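Protein scribble homolog (Homo sapiens, PDB 6EEY) probably acts as a cell-polarity scaffold whose PDZ domains bind C-terminal peptide ligands, among them those of the alpha1D-adrenergic receptor. Local coordinates at residues V66-L71 and T89-V94. The protein carries 1 engineered substitution. Residues are numbered along the deposited sequence; the frame is centred on the assembly and turned at random.
Sequences VNQQSL and TLTVLV
Asn-67 grips both backbone polar atoms of Thr-91. Its N donates to Thr-91 O at 2.8 Å, while Thr-91 N gives its hydrogen to Asn-67 OD1 at 2.9 Å, almost straight (178°) and nearly along the side-chain C=O axis. The carboxamide thus stands in for a main-chain carbonyl where the chain leaves strand 62-66 through a type I' turn from Val-66 to Gln-69, whose left-handed backbone at Asn-67 an asparagine tolerates well. With CG beside its own backbone N (chi1 -73°), the amide crosses the Leu-90 side chain at about a right angle, and ND2 donates to a water that in turn donates to Thr-89 O. A second water accepts from Gln-68 N and donates weakly to Thr-91 O. Gln-69 NE2 bonds Asn-67 O from above the carbonyl plane, and Gln-68 NE2, 3.7 Å from Thr-91 CG2, hydrogen-bonds Glu-6 OE2. Next to these polar bonds, Val-66 CG1 packs on Leu-90 CD2 at 3.9 Å; Val-66 also meets helix 76-83, so a branched apolar residue suits this buried place. A leucine at Asn-67 would probably leave Thr-91 N without its acceptor. One amide therefore extends the pairing of two PDZ strands past the point where the backbone turns away.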
# COMPACT_ATOMS: atom_id res chain seq x y z
N VAL A 66 3.11 -0.46 5.66
CA VAL A 66 4.02 0.48 5.02
C VAL A 66 4.95 0.96 6.11
O VAL A 66 4.48 1.39 7.17
CB VAL A 66 3.25 1.66 4.41
CG1 VAL A 66 4.20 2.69 3.81
CG2 VAL A 66 2.31 1.18 3.33
N ASN A 67 6.24 0.89 5.87
CA ASN A 67 7.25 1.29 6.85
C ASN A 67 6.96 0.69 8.22
O ASN A 67 7.01 1.37 9.26
CB ASN A 67 7.42 2.81 6.90
CG ASN A 67 8.15 3.34 5.68
OD1 ASN A 67 8.75 2.58 4.92
ND2 ASN A 67 8.12 4.65 5.49
N GLN A 68 6.64 -0.60 8.20
CA GLN A 68 6.46 -1.44 9.38
C GLN A 68 5.18 -1.17 10.12
O GLN A 68 5.01 -1.71 11.22
CB GLN A 68 7.62 -1.32 10.38
CG GLN A 68 8.99 -1.32 9.76
CD GLN A 68 9.31 -2.62 9.09
OE1 GLN A 68 8.95 -3.69 9.59
NE2 GLN A 68 10.01 -2.56 7.96
N GLN A 69 4.28 -0.37 9.58
CA GLN A 69 3.05 0.02 10.26
C GLN A 69 1.85 -0.59 9.56
O GLN A 69 1.70 -0.48 8.35
CB GLN A 69 2.95 1.53 10.31
CG GLN A 69 4.07 2.11 11.16
CD GLN A 69 4.38 3.55 10.83
OE1 GLN A 69 3.61 4.45 11.17
NE2 GLN A 69 5.51 3.77 10.16
N SER A 70 1.02 -1.26 10.34
CA SER A 70 -0.17 -1.89 9.81
C SER A 70 -1.12 -0.87 9.20
O SER A 70 -1.37 0.20 9.77
CB SER A 70 -0.90 -2.64 10.93
OG SER A 70 -2.12 -3.18 10.46
N LEU A 71 -1.67 -1.20 8.05
CA LEU A 71 -2.71 -0.39 7.45
C LEU A 71 -4.10 -0.73 7.96
O LEU A 71 -5.05 -0.04 7.59
CB LEU A 71 -2.70 -0.54 5.94
CG LEU A 71 -1.41 -0.13 5.25
CD1 LEU A 71 -1.62 -0.14 3.76
CD2 LEU A 71 -0.90 1.23 5.71
N THR A 89 14.23 5.37 0.86
CA THR A 89 13.59 4.10 0.56
C THR A 89 12.25 4.10 1.27
O THR A 89 11.98 4.93 2.14
CB THR A 89 14.41 2.90 1.05
OG1 THR A 89 14.50 2.96 2.48
CG2 THR A 89 15.81 2.87 0.46
N LEU A 90 11.40 3.16 0.90
CA LEU A 90 10.14 2.93 1.58
C LEU A 90 9.91 1.44 1.55
O LEU A 90 10.18 0.78 0.55
CB LEU A 90 9.03 3.72 0.89
CG LEU A 90 7.67 3.62 1.58
CD1 LEU A 90 6.95 4.95 1.51
CD2 LEU A 90 6.83 2.52 0.93
N THR A 91 9.42 0.89 2.65
CA THR A 91 9.23 -0.55 2.75
C THR A 91 7.74 -0.88 2.74
O THR A 91 6.93 -0.17 3.35
CB THR A 91 9.90 -1.08 4.01
OG1 THR A 91 11.32 -0.85 3.92
CG2 THR A 91 9.63 -2.55 4.24
N VAL A 92 7.39 -1.94 2.05
CA VAL A 92 6.02 -2.42 2.05
C VAL A 92 6.02 -3.90 2.40
O VAL A 92 6.95 -4.64 2.06
CB VAL A 92 5.29 -2.19 0.71
CG1 VAL A 92 5.12 -0.70 0.46
CG2 VAL A 92 6.02 -2.86 -0.44
N LEU A 93 4.95 -4.33 3.02
CA LEU A 93 4.69 -5.74 3.29
C LEU A 93 3.49 -6.13 2.47
O LEU A 93 2.40 -5.56 2.65
CB LEU A 93 4.40 -5.96 4.78
CG LEU A 93 4.33 -7.41 5.25
CD1 LEU A 93 5.70 -8.07 5.17
CD2 LEU A 93 3.78 -7.50 6.65
N VAL A 94 3.67 -7.05 1.53
CA VAL A 94 2.66 -7.36 0.56
C VAL A 94 2.49 -8.87 0.44
O VAL A 94 3.33 -9.65 0.89
CB VAL A 94 2.98 -6.79 -0.84
CG1 VAL A 94 3.04 -5.31 -0.81
CG2 VAL A 94 4.28 -7.35 -1.39
O HOH W 1 9.98 6.01 3.72
O HOH W 2 6.43 -2.20 5.85